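Local coordinates for protein telomerase reverse transcriptase (Candida tropicalis MYA-3404, PDB 6ZD1) that probably extends chromosome ends as a reverse transcriptase, copying a template carried in the RNA component of telomerase to add short sequence repeats, at residues Val113-Leu118 / Trp166-Leu171; Cys577-Arg580 / Ala584-Ser587; Thr680-Leu685 / Trp697-Thr702. One frame throughout, in Å; residues are numbered along the deposited sequence.

Contact 1. Residues Val113-Leu118 / Trp166-Leu171; sequences VDFLRL and WVFISL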
ATOM      1  N   VAL A 113     -17.676 -13.127  -7.719  1.00 58.94           N
ATOM      2  CA  VAL A 113     -17.989 -11.978  -6.874  1.00 54.81           C
ATOM      3  C   VAL A 113     -16.864 -11.730  -5.878  1.00 60.32           C
ATOM      4  O   VAL A 113     -16.454 -10.584  -5.656  1.00 65.34           O
ATOM      5  CB  VAL A 113     -19.338 -12.179  -6.164  1.00 64.03           C
ATOM      6  CG1 VAL A 113     -19.629 -10.998  -5.248  1.00 58.27           C
ATOM      7  CG2 VAL A 113     -20.444 -12.354  -7.184  1.00 59.89           C
ATOM      8  N   ASP A 114     -16.326 -12.800  -5.282  1.00 62.05           N
ATOM      9  CA  ASP A 114     -15.184 -12.639  -4.389  1.00 59.04           C
ATOM     10  C   ASP A 114     -14.001 -12.036  -5.133  1.00 56.56           C
ATOM     11  O   ASP A 114     -13.298 -11.167  -4.606  1.00 66.57           O
ATOM     12  CB  ASP A 114     -14.798 -13.984  -3.771  1.00 70.83           C
ATOM     13  CG  ASP A 114     -15.802 -14.468  -2.736  1.00 80.53           C
ATOM     14  OD1 ASP A 114     -16.723 -13.701  -2.380  1.00 79.15           O
ATOM     15  OD2 ASP A 114     -15.664 -15.622  -2.281  1.00 71.60           O
ATOM     16  N   PHE A 115     -13.777 -12.480  -6.370  1.00 57.68           N
ATOM     17  CA  PHE A 115     -12.692 -11.937  -7.176  1.00 47.37           C
ATOM     18  C   PHE A 115     -12.940 -10.477  -7.535  1.00 64.01           C
ATOM     19  O   PHE A 115     -11.989  -9.690  -7.621  1.00 53.70           O
ATOM     20  CB  PHE A 115     -12.522 -12.793  -8.431  1.00 55.71           C
ATOM     21  CG  PHE A 115     -11.242 -12.551  -9.170  1.00 55.77           C
ATOM     22  CD1 PHE A 115     -10.023 -12.662  -8.527  1.00 59.95           C
ATOM     23  CD2 PHE A 115     -11.259 -12.248 -10.523  1.00 67.37           C
ATOM     24  CE1 PHE A 115      -8.840 -12.450  -9.213  1.00 74.66           C
ATOM     25  CE2 PHE A 115     -10.080 -12.040 -11.219  1.00 64.42           C
ATOM     26  CZ  PHE A 115      -8.868 -12.140 -10.561  1.00 59.08           C
ATOM     27  N   LEU A 116     -14.208 -10.092  -7.725  1.00 57.84           N
ATOM     28  CA  LEU A 116     -14.534  -8.691  -7.962  1.00 52.42           C
ATOM     29  C   LEU A 116     -14.444  -7.853  -6.693  1.00 54.89           C
ATOM     30  O   LEU A 116     -14.255  -6.636  -6.782  1.00 54.60           O
ATOM     31  CB  LEU A 116     -15.936  -8.562  -8.566  1.00 54.14           C
ATOM     32  CG  LEU A 116     -16.168  -9.197  -9.940  1.00 53.00           C
ATOM     33  CD1 LEU A 116     -17.617  -9.048 -10.383  1.00 56.84           C
ATOM     34  CD2 LEU A 116     -15.229  -8.599 -10.970  1.00 64.31           C
ATOM     35  N   ARG A 117     -14.567  -8.468  -5.513  1.00 55.41           N
ATOM     36  CA  ARG A 117     -14.380  -7.712  -4.281  1.00 56.61           C
ATOM     37  C   ARG A 117     -12.916  -7.367  -4.044  1.00 69.07           C
ATOM     38  O   ARG A 117     -12.627  -6.395  -3.334  1.00 68.53           O
ATOM     39  CB  ARG A 117     -14.945  -8.483  -3.083  1.00 65.96           C
ATOM     40  CG  ARG A 117     -16.308  -7.982  -2.622  1.00 65.01           C
ATOM     41  CD  ARG A 117     -16.690  -8.566  -1.281  1.00 78.33           C
ATOM     42  NE  ARG A 117     -17.048  -9.971  -1.402  1.00 91.06           N
ATOM     43  CZ  ARG A 117     -18.292 -10.407  -1.548  1.00 93.73           C
ATOM     44  NH1 ARG A 117     -19.297  -9.542  -1.582  1.00 91.18           N
ATOM     45  NH2 ARG A 117     -18.531 -11.708  -1.655  1.00 88.77           N
ATOM     46  N   LEU A 118     -11.993  -8.133  -4.621  1.00 66.04           N
ATOM     47  CA  LEU A 118     -10.579  -7.785  -4.647  1.00 58.92           C
ATOM     48  C   LEU A 118     -10.206  -6.996  -5.895  1.00 65.49           C
ATOM     49  O   LEU A 118      -9.015  -6.873  -6.205  1.00 67.67           O
ATOM     50  CB  LEU A 118      -9.720  -9.050  -4.538  1.00 61.57           C
ATOM     51  CG  LEU A 118      -9.998  -9.935  -3.319  1.00 69.12           C
ATOM     52  CD1 LEU A 118      -9.133 -11.188  -3.344  1.00 66.51           C
ATOM     53  CD2 LEU A 118      -9.791  -9.163  -2.022  1.00 50.63           C
ATOM     54  N   TRP A 166      -7.973 -19.340 -16.942  1.00 71.17           N
ATOM     55  CA  TRP A 166      -8.245 -18.530 -18.125  1.00 62.75           C
ATOM     56  C   TRP A 166      -9.597 -17.834 -18.032  1.00 63.35           C
ATOM     57  O   TRP A 166      -9.759 -16.723 -18.549  1.00 61.66           O
ATOM     58  CB  TRP A 166      -8.175 -19.396 -19.385  1.00 60.89           C
ATOM     59  CG  TRP A 166      -8.652 -18.700 -20.631  1.00 65.83           C
ATOM     60  CD1 TRP A 166      -7.945 -17.824 -21.405  1.00 64.29           C
ATOM     61  CD2 TRP A 166      -9.941 -18.830 -21.249  1.00 60.96           C
ATOM     62  NE1 TRP A 166      -8.714 -17.401 -22.464  1.00 59.75           N
ATOM     63  CE2 TRP A 166      -9.942 -18.002 -22.390  1.00 60.88           C
ATOM     64  CE3 TRP A 166     -11.092 -19.563 -20.946  1.00 62.10           C
ATOM     65  CZ2 TRP A 166     -11.050 -17.892 -23.230  1.00 60.47           C
ATOM     66  CZ3 TRP A 166     -12.190 -19.450 -21.781  1.00 63.02           C
ATOM     67  CH2 TRP A 166     -12.160 -18.622 -22.910  1.00 63.82           C
ATOM     68  N   VAL A 167     -10.585 -18.463 -17.391  1.00 60.61           N
ATOM     69  CA  VAL A 167     -11.879 -17.805 -17.228  1.00 57.04           C
ATOM     70  C   VAL A 167     -11.761 -16.601 -16.299  1.00 66.67           C
ATOM     71  O   VAL A 167     -12.392 -15.561 -16.525  1.00 56.22           O
ATOM     72  CB  VAL A 167     -12.936 -18.805 -16.722  1.00 66.43           C
ATOM     73  CG1 VAL A 167     -14.212 -18.070 -16.349  1.00 54.63           C
ATOM     74  CG2 VAL A 167     -13.224 -19.860 -17.781  1.00 63.00           C
ATOM     75  N   PHE A 168     -10.940 -16.709 -15.254  1.00 65.14           N
ATOM     76  CA  PHE A 168     -10.847 -15.638 -14.268  1.00 56.41           C
ATOM     77  C   PHE A 168      -9.871 -14.541 -14.683  1.00 62.75           C
ATOM     78  O   PHE A 168     -10.197 -13.355 -14.577  1.00 70.36           O
ATOM     79  CB  PHE A 168     -10.443 -16.209 -12.905  1.00 66.00           C
ATOM     80  CG  PHE A 168     -11.606 -16.636 -12.050  1.00 62.94           C
ATOM     81  CD1 PHE A 168     -11.958 -15.912 -10.923  1.00 56.68           C
ATOM     82  CD2 PHE A 168     -12.344 -17.763 -12.370  1.00 68.34           C
ATOM     83  CE1 PHE A 168     -13.026 -16.301 -10.130  1.00 59.71           C
ATOM     84  CE2 PHE A 168     -13.412 -18.160 -11.580  1.00 69.96           C
ATOM     85  CZ  PHE A 168     -13.753 -17.426 -10.457  1.00 63.25           C
ATOM     86  N   ILE A 169      -8.683 -14.908 -15.168  1.00 61.66           N
ATOM     87  CA  ILE A 169      -7.670 -13.894 -15.457  1.00 70.38           C
ATOM     88  C   ILE A 169      -7.830 -13.282 -16.849  1.00 67.71           C
ATOM     89  O   ILE A 169      -7.435 -12.130 -17.060  1.00 70.58           O
ATOM     90  CB  ILE A 169      -6.249 -14.461 -15.282  1.00 72.23           C
ATOM     91  CG1 ILE A 169      -5.839 -15.292 -16.505  1.00 87.25           C
ATOM     92  CG2 ILE A 169      -6.147 -15.264 -13.987  1.00 75.90           C
ATOM     93  CD1 ILE A 169      -4.370 -15.682 -16.537  1.00 92.18           C
ATOM     94  N   SER A 170      -8.395 -14.019 -17.806  1.00 63.28           N
ATOM     95  CA  SER A 170      -8.582 -13.494 -19.154  1.00 61.93           C
ATOM     96  C   SER A 170      -9.987 -12.954 -19.376  1.00 64.98           C
ATOM     97  O   SER A 170     -10.146 -11.837 -19.872  1.00 78.12           O
ATOM     98  CB  SER A 170      -8.267 -14.567 -20.207  1.00 49.21           C
ATOM     99  OG  SER A 170      -6.922 -15.007 -20.111  1.00 71.36           O
ATOM    100  N   LEU A 171     -11.015 -13.723 -19.021  1.00 56.53           N
ATOM    101  CA  LEU A 171     -12.379 -13.262 -19.251  1.00 60.65           C
ATOM    102  C   LEU A 171     -12.809 -12.231 -18.212  1.00 58.84           C
ATOM    103  O   LEU A 171     -13.116 -11.084 -18.554  1.00 58.34           O
ATOM    104  CB  LEU A 171     -13.342 -14.451 -19.261  1.00 63.21           C
ATOM    105  CG  LEU A 171     -13.262 -15.329 -20.505  1.00 56.61           C
ATOM    106  CD1 LEU A 171     -14.301 -16.428 -20.451  1.00 60.14           C
ATOM    107  CD2 LEU A 171     -13.466 -14.467 -21.724  1.00 69.37           C
TER

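Contact 2. Residues Cys577-Arg580 / Ala584-Ser587; sequences CKFR and ALFS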
ATOM      1  N   CYS A 577     -16.033 -14.939  11.559  1.00133.52           N
ATOM      2  CA  CYS A 577     -15.535 -16.294  11.808  1.00105.58           C
ATOM      3  C   CYS A 577     -16.621 -17.138  12.478  1.00112.03           C
ATOM      4  O   CYS A 577     -16.728 -17.187  13.704  1.00125.35           O
ATOM      5  CB  CYS A 577     -14.273 -16.234  12.662  1.00117.10           C
ATOM      6  SG  CYS A 577     -14.388 -15.127  14.102  1.00151.04           S
ATOM      7  N   LYS A 578     -17.429 -17.819  11.656  1.00117.31           N
ATOM      8  CA  LYS A 578     -18.386 -18.812  12.153  1.00109.16           C
ATOM      9  C   LYS A 578     -18.602 -19.841  11.044  1.00128.82           C
ATOM     10  O   LYS A 578     -19.372 -19.592  10.112  1.00132.20           O
ATOM     11  CB  LYS A 578     -19.699 -18.159  12.570  1.00109.74           C
ATOM     12  CG  LYS A 578     -20.644 -19.100  13.310  1.00123.20           C
ATOM     13  CD  LYS A 578     -22.092 -18.642  13.209  1.00127.38           C
ATOM     14  CE  LYS A 578     -22.619 -18.793  11.787  1.00129.63           C
ATOM     15  NZ  LYS A 578     -22.614 -20.214  11.336  1.00142.89           N
ATOM     16  N   PHE A 579     -17.941 -20.995  11.160  1.00126.92           N
ATOM     17  CA  PHE A 579     -17.938 -22.004  10.107  1.00118.87           C
ATOM     18  C   PHE A 579     -17.965 -23.397  10.720  1.00122.93           C
ATOM     19  O   PHE A 579     -17.703 -23.584  11.910  1.00122.33           O
ATOM     20  CB  PHE A 579     -16.712 -21.867   9.196  1.00116.78           C
ATOM     21  CG  PHE A 579     -16.556 -20.508   8.588  1.00112.77           C
ATOM     22  CD1 PHE A 579     -15.814 -19.531   9.225  1.00108.13           C
ATOM     23  CD2 PHE A 579     -17.153 -20.207   7.378  1.00113.90           C
ATOM     24  CE1 PHE A 579     -15.669 -18.277   8.667  1.00104.67           C
ATOM     25  CE2 PHE A 579     -17.015 -18.958   6.816  1.00110.44           C
ATOM     26  CZ  PHE A 579     -16.272 -17.990   7.462  1.00105.81           C
ATOM     27  N   ARG A 580     -18.277 -24.384   9.881  1.00127.32           N
ATOM     28  CA  ARG A 580     -18.316 -25.783  10.285  1.00131.84           C
ATOM     29  C   ARG A 580     -17.054 -26.545   9.902  1.00132.40           C
ATOM     30  O   ARG A 580     -17.033 -27.776   9.998  1.00136.70           O
ATOM     31  CB  ARG A 580     -19.535 -26.477   9.673  1.00137.10           C
ATOM     32  CG  ARG A 580     -20.852 -25.756   9.890  1.00137.16           C
ATOM     33  CD  ARG A 580     -21.996 -26.476   9.185  1.00148.68           C
ATOM     34  NE  ARG A 580     -21.717 -26.678   7.765  1.00156.06           N
ATOM     35  CZ  ARG A 580     -21.460 -27.860   7.210  1.00159.18           C
ATOM     36  NH1 ARG A 580     -21.457 -28.962   7.952  1.00151.68           N
ATOM     37  NH2 ARG A 580     -21.211 -27.940   5.910  1.00162.33           N
ATOM     38  N   ALA A 584     -13.192 -23.870   5.294  1.00 68.83           N
ATOM     39  CA  ALA A 584     -14.045 -22.718   5.027  1.00 60.59           C
ATOM     40  C   ALA A 584     -13.588 -21.490   5.797  1.00 64.69           C
ATOM     41  O   ALA A 584     -13.752 -20.362   5.319  1.00 73.30           O
ATOM     42  CB  ALA A 584     -15.497 -23.044   5.377  1.00 67.18           C
ATOM     43  N   LEU A 585     -12.985 -21.689   6.972  1.00 66.87           N
ATOM     44  CA  LEU A 585     -12.491 -20.562   7.753  1.00 65.86           C
ATOM     45  C   LEU A 585     -11.250 -19.954   7.113  1.00 64.00           C
ATOM     46  O   LEU A 585     -11.091 -18.727   7.092  1.00 65.25           O
ATOM     47  CB  LEU A 585     -12.184 -21.005   9.183  1.00 57.17           C
ATOM     48  CG  LEU A 585     -11.541 -19.923  10.056  1.00 51.85           C
ATOM     49  CD1 LEU A 585     -12.593 -18.929  10.530  1.00 61.93           C
ATOM     50  CD2 LEU A 585     -10.784 -20.518  11.228  1.00 68.02           C
ATOM     51  N   PHE A 586     -10.353 -20.796   6.596  1.00 59.82           N
ATOM     52  CA  PHE A 586      -9.113 -20.280   6.032  1.00 63.78           C
ATOM     53  C   PHE A 586      -9.351 -19.583   4.698  1.00 60.12           C
ATOM     54  O   PHE A 586      -8.699 -18.575   4.406  1.00 62.16           O
ATOM     55  CB  PHE A 586      -8.103 -21.419   5.882  1.00 66.55           C
ATOM     56  CG  PHE A 586      -7.663 -22.020   7.195  1.00 68.85           C
ATOM     57  CD1 PHE A 586      -7.680 -21.266   8.360  1.00 58.04           C
ATOM     58  CD2 PHE A 586      -7.230 -23.339   7.262  1.00 65.47           C
ATOM     59  CE1 PHE A 586      -7.276 -21.815   9.568  1.00 64.55           C
ATOM     60  CE2 PHE A 586      -6.822 -23.893   8.464  1.00 65.04           C
ATOM     61  CZ  PHE A 586      -6.847 -23.129   9.620  1.00 63.69           C
ATOM     62  N   SER A 587     -10.301 -20.073   3.898  1.00 57.06           N
ATOM     63  CA  SER A 587     -10.619 -19.410   2.637  1.00 70.41           C
ATOM     64  C   SER A 587     -11.240 -18.042   2.879  1.00 53.96           C
ATOM     65  O   SER A 587     -10.921 -17.075   2.180  1.00 67.91           O
ATOM     66  CB  SER A 587     -11.558 -20.277   1.799  1.00 56.61           C
ATOM     67  OG  SER A 587     -10.879 -21.405   1.278  1.00 70.66           O
TER

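Contact 3. Residues Thr680-Leu685 / Trp697-Thr702; sequences TITKSL and WLYTLT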
ATOM      1  N   THR A 680       5.405 -12.170  14.719  1.00 65.33           N
ATOM      2  CA  THR A 680       3.986 -11.884  14.920  1.00 67.02           C
ATOM      3  C   THR A 680       3.150 -13.159  14.883  1.00 62.76           C
ATOM      4  O   THR A 680       2.239 -13.338  15.700  1.00 64.29           O
ATOM      5  CB  THR A 680       3.498 -10.886  13.874  1.00 58.24           C
ATOM      6  OG1 THR A 680       4.260  -9.678  13.983  1.00 65.79           O
ATOM      7  CG2 THR A 680       2.031 -10.569  14.094  1.00 55.98           C
ATOM      8  N   ILE A 681       3.445 -14.060  13.945  1.00 58.26           N
ATOM      9  CA  ILE A 681       2.697 -15.310  13.861  1.00 49.28           C
ATOM     10  C   ILE A 681       2.950 -16.165  15.097  1.00 59.15           C
ATOM     11  O   ILE A 681       2.021 -16.761  15.655  1.00 51.90           O
ATOM     12  CB  ILE A 681       3.060 -16.047  12.559  1.00 46.84           C
ATOM     13  CG1 ILE A 681       2.560 -15.238  11.360  1.00 55.47           C
ATOM     14  CG2 ILE A 681       2.495 -17.463  12.552  1.00 56.66           C
ATOM     15  CD1 ILE A 681       2.786 -15.899  10.028  1.00 50.27           C
ATOM     16  N   THR A 682       4.203 -16.211  15.558  1.00 58.55           N
ATOM     17  CA  THR A 682       4.531 -16.945  16.777  1.00 57.20           C
ATOM     18  C   THR A 682       3.742 -16.415  17.965  1.00 64.50           C
ATOM     19  O   THR A 682       3.124 -17.185  18.711  1.00 67.20           O
ATOM     20  CB  THR A 682       6.030 -16.839  17.060  1.00 56.51           C
ATOM     21  OG1 THR A 682       6.769 -17.290  15.919  1.00 54.29           O
ATOM     22  CG2 THR A 682       6.404 -17.673  18.273  1.00 46.53           C
ATOM     23  N   LYS A 683       3.752 -15.093  18.155  1.00 64.81           N
ATOM     24  CA  LYS A 683       3.030 -14.495  19.274  1.00 54.16           C
ATOM     25  C   LYS A 683       1.531 -14.740  19.152  1.00 59.36           C
ATOM     26  O   LYS A 683       0.880 -15.158  20.118  1.00 59.73           O
ATOM     27  CB  LYS A 683       3.337 -12.997  19.339  1.00 50.26           C
ATOM     28  CG  LYS A 683       3.061 -12.341  20.683  1.00 73.55           C
ATOM     29  CD  LYS A 683       1.665 -11.738  20.738  1.00 74.38           C
ATOM     30  CE  LYS A 683       1.403 -11.092  22.089  1.00 80.90           C
ATOM     31  NZ  LYS A 683       1.560 -12.072  23.208  1.00 68.89           N
ATOM     32  N   SER A 684       0.976 -14.535  17.955  1.00 55.19           N
ATOM     33  CA  SER A 684      -0.458 -14.685  17.731  1.00 63.89           C
ATOM     34  C   SER A 684      -0.934 -16.123  17.885  1.00 64.02           C
ATOM     35  O   SER A 684      -2.147 -16.356  17.950  1.00 60.18           O
ATOM     36  CB  SER A 684      -0.828 -14.178  16.332  1.00 59.07           C
ATOM     37  OG  SER A 684      -0.554 -12.794  16.189  1.00 72.27           O
ATOM     38  N   LEU A 685      -0.024 -17.096  17.900  1.00 54.67           N
ATOM     39  CA  LEU A 685      -0.393 -18.490  18.091  1.00 65.64           C
ATOM     40  C   LEU A 685      -0.095 -18.985  19.501  1.00 69.55           C
ATOM     41  O   LEU A 685      -0.070 -20.198  19.729  1.00 69.11           O
ATOM     42  CB  LEU A 685       0.312 -19.371  17.063  1.00 65.23           C
ATOM     43  CG  LEU A 685      -0.115 -19.166  15.612  1.00 63.16           C
ATOM     44  CD1 LEU A 685       0.706 -20.059  14.703  1.00 63.06           C
ATOM     45  CD2 LEU A 685      -1.607 -19.435  15.432  1.00 63.10           C
ATOM     46  N   TRP A 697       8.460 -25.108  11.144  1.00 51.09           N
ATOM     47  CA  TRP A 697       8.354 -24.878   9.708  1.00 51.32           C
ATOM     48  C   TRP A 697       8.394 -23.393   9.392  1.00 54.82           C
ATOM     49  O   TRP A 697       9.005 -22.975   8.403  1.00 60.85           O
ATOM     50  CB  TRP A 697       7.068 -25.493   9.161  1.00 48.63           C
ATOM     51  CG  TRP A 697       6.703 -24.968   7.803  1.00 58.08           C
ATOM     52  CD1 TRP A 697       7.124 -25.456   6.604  1.00 63.40           C
ATOM     53  CD2 TRP A 697       5.849 -23.851   7.504  1.00 55.77           C
ATOM     54  NE1 TRP A 697       6.587 -24.717   5.575  1.00 65.49           N
ATOM     55  CE2 TRP A 697       5.799 -23.728   6.102  1.00 63.36           C
ATOM     56  CE3 TRP A 697       5.122 -22.949   8.286  1.00 59.99           C
ATOM     57  CZ2 TRP A 697       5.052 -22.741   5.466  1.00 65.36           C
ATOM     58  CZ3 TRP A 697       4.377 -21.967   7.650  1.00 58.47           C
ATOM     59  CH2 TRP A 697       4.349 -21.872   6.255  1.00 55.73           C
ATOM     60  N   LEU A 698       7.739 -22.581  10.223  1.00 48.52           N
ATOM     61  CA  LEU A 698       7.706 -21.143   9.985  1.00 52.73           C
ATOM     62  C   LEU A 698       9.109 -20.556  10.004  1.00 47.11           C
ATOM     63  O   LEU A 698       9.459 -19.735   9.148  1.00 59.75           O
ATOM     64  CB  LEU A 698       6.823 -20.473  11.035  1.00 51.67           C
ATOM     65  CG  LEU A 698       6.721 -18.954  11.033  1.00 47.70           C
ATOM     66  CD1 LEU A 698       5.857 -18.495   9.876  1.00 50.57           C
ATOM     67  CD2 LEU A 698       6.166 -18.463  12.359  1.00 49.33           C
ATOM     68  N   TYR A 699       9.942 -21.001  10.941  1.00 52.84           N
ATOM     69  CA  TYR A 699      11.261 -20.411  11.104  1.00 54.27           C
ATOM     70  C   TYR A 699      12.230 -20.809  10.002  1.00 61.56           C
ATOM     71  O   TYR A 699      13.275 -20.164   9.861  1.00 67.83           O
ATOM     72  CB  TYR A 699      11.852 -20.802  12.460  1.00 51.97           C
ATOM     73  CG  TYR A 699      11.180 -20.135  13.637  1.00 62.97           C
ATOM     74  CD1 TYR A 699      10.207 -19.163  13.445  1.00 56.54           C
ATOM     75  CD2 TYR A 699      11.524 -20.469  14.944  1.00 60.96           C
ATOM     76  CE1 TYR A 699       9.592 -18.547  14.512  1.00 53.06           C
ATOM     77  CE2 TYR A 699      10.911 -19.854  16.022  1.00 54.07           C
ATOM     78  CZ  TYR A 699       9.944 -18.894  15.798  1.00 63.74           C
ATOM     79  OH  TYR A 699       9.324 -18.273  16.860  1.00 58.68           O
ATOM     80  N   THR A 700      11.903 -21.818   9.199  1.00 58.75           N
ATOM     81  CA  THR A 700      12.804 -22.260   8.144  1.00 62.92           C
ATOM     82  C   THR A 700      12.561 -21.541   6.823  1.00 70.34           C
ATOM     83  O   THR A 700      13.246 -21.836   5.838  1.00 77.06           O
ATOM     84  CB  THR A 700      12.678 -23.774   7.936  1.00 63.91           C
ATOM     85  OG1 THR A 700      13.826 -24.253   7.230  1.00 97.45           O
ATOM     86  CG2 THR A 700      11.443 -24.106   7.118  1.00 60.36           C
ATOM     87  N   LEU A 701      11.631 -20.590   6.786  1.00 68.32           N
ATOM     88  CA  LEU A 701      11.315 -19.880   5.556  1.00 64.98           C
ATOM     89  C   LEU A 701      12.301 -18.743   5.335  1.00 62.20           C
ATOM     90  O   LEU A 701      12.595 -17.975   6.256  1.00 65.34           O
ATOM     91  CB  LEU A 701       9.891 -19.332   5.608  1.00 59.44           C
ATOM     92  CG  LEU A 701       8.772 -20.358   5.782  1.00 62.82           C
ATOM     93  CD1 LEU A 701       7.425 -19.654   5.872  1.00 59.38           C
ATOM     94  CD2 LEU A 701       8.786 -21.355   4.635  1.00 58.90           C
ATOM     95  N   THR A 702      12.799 -18.631   4.105  1.00 79.60           N
ATOM     96  CA  THR A 702      13.712 -17.573   3.697  1.00 72.20           C
ATOM     97  C   THR A 702      13.255 -16.999   2.364  1.00 72.01           C
ATOM     98  O   THR A 702      12.374 -17.544   1.693  1.00 69.80           O
ATOM     99  CB  THR A 702      15.155 -18.079   3.567  1.00 77.14           C
ATOM    100  OG1 THR A 702      15.199 -19.151   2.616  1.00 83.30           O
ATOM    101  CG2 THR A 702      15.684 -18.565   4.907  1.00 76.44           C
TER

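Contact 1. Residues Val113-Leu118 / Trp166-Leu171
Phe115 and Phe168 alone carry this contact, an offset edge-to-face aromatic pair between helix 104-117 and helix 158-179 in the telomerase RNA-binding domain. Their CA atoms are the nearest across the segments, 8.2 Å apart, so the gap is bridged by the two side chains. The torsion at Phe115 (chi1 -166°) carries CG to the side of its own carbonyl carbon and sends the ring across to the other helix.

Traced outward, Phe115 meets the second ring first and the second backbone last. Its CB lies 3.9 Å from CE1 of Phe168. One bond further, CG faces CD1 of Phe168, and Phe115 CD2 comes to 3.8 Å from that same CD1. The far rim then passes beyond the ring: Phe115 CE2 approaches the backbone O of Phe168 at 3.6 Å, the oxygen sitting obliquely to the Phe115 ring. The ring planes are inclined at 64° with centroids 5.5 Å apart, and the side chains run past each other in opposite directions. Phe115 CG and CD2 lie at the edge of the Phe168 ring, near its plane, so it is Phe168 that offers its CD1-CE1 edge to the face of Phe115.

Both phenylalanines are buried. Ala120 and Val172 also touch Phe115, and Leu124 touches Phe168. The backbone of the second segment widens into a pi-type turn at 167-171, where Trp166 O accepts from both Ser170 N and Leu171 N. On the first helix, Asp114 is gripped by two arginines: OD2 pairs with Arg111 NH2, while Arg117 NH2 reaches OD1 at 2.8 Å, nearly along its C-O bond.

Contact 2. Residues Cys577-Arg580 / Ala584-Ser587
Phe579 lies against Ala584 and Leu585 where the loop from strand 565-567 turns back on the first turn of helix 582-596, in the C-terminal helical region, probably the thumb. The CA atoms of Phe579 and Leu585 are 6.1 Å apart, close enough for an aromatic ring to rest on the helix backbone.

The first group of contacts involves the ring face. CA of Leu585 stands 4.2 Å from the Phe579 ring centroid and 25° off its normal, which meets the geometry of a CH-pi contact. The carbonyl O of Ala584 lies over the same face, 3.8 Å above the ring plane but displaced toward the rim. With chi1 at -55°, Phe579 CG stands beside its own backbone N, and this places the ring over the peptide joining the two helix residues.

The second group is apolar and follows the ring rim. CD1 of Phe579 is 3.5 Å from CD1 of Leu585, whose side chain crosses the phenylalanine at about a right angle. On the other ortho position, Phe579 CD2 meets Ala584 CB at 3.8 Å. Cys577 adds its CB, 3.8 Å from the same Leu585 CD1, so two loop residues touch this methyl. Helix 609-637 continues the packing, with Ala626 and Ser630 against Cys577 and Ile634 against Leu585.

No hydrogen bond links the two segments. The loop is therefore held to its own helix across this interface by dispersion and CH-pi contacts, whose strength depends on shape complementarity between ring and helix rather than on directed polar bonds.

Contact 3. Residues Thr680-Leu685 / Trp697-Thr702
Thr682 and Leu698 have the nearest CA atoms across the segments, 8.6 Å apart, where helix 670-684 and helix 692-699, consecutive helices joined by a short connection, pack against each other in the C-terminal helical region of the chain. That region probably corresponds to the thumb, as in other telomerase reverse transcriptases.

The buried part is aliphatic. Ile681 CG2 touches CD2 of Leu698 at 3.8 Å, and CD1 of Ile681 lies 4.0 Å from CD1 of Leu698, the two side chains meeting at a slant. While CD1 of the leucine meets Ile681, its CD2 lies between Ile681 CG2 and Thr682 OG1. Other neighbours of the isoleucine include Phe624 of helix 609-637; Ile653 of helix 642-664 touches both Ile681 and Leu698.

Toward the outside the chemistry becomes polar. Tyr699 OH donates to Thr682 OG1 at 2.9 Å, and this oxygen lies near the plane of the phenol ring, at its edge. The methyl CG2 of Thr682 is also close, 3.3 Å from the same OH. Thr682 OG1 has a second partner, Lys678 O one turn earlier; chi1 of -55° sets OG1 beside its own backbone N, from where it can reach back to that carbonyl while receiving the tyrosine. One hydroxyl therefore joins a bond within its helix to a bond between helices. Lys678 ties the pair again, since its NZ bonds to the backbone O of Tyr699 and of Leu701.

Within 680-685, Thr680 O accepts twice: Ser684 N and Ser684 OG approach it from opposite faces of the carbonyl plane, OG at 2.9 Å.

In the fold
Contact 1 is buried and belongs to the RNA-binding region, whereas contacts 2 and 3 are only partly buried and sit in the C-terminal helical region. Chemistry follows place: an aromatic pair in the interior, a ring laid on helix backbone in contact 2, and in contact 3 an aliphatic core edged by a tyrosine-threonine bond. Shared elements connect them. Helix 582-596 carries half of contact 2 and, through Gln591, also touches Asp114 and Leu118 of segment 113-118; helix 609-637 packs on both contacts 2 and 3. The contacts themselves remain separate, with nearest atoms about 7 Å apart between contacts 1 and 2 and about 8 Å between 2 and 3.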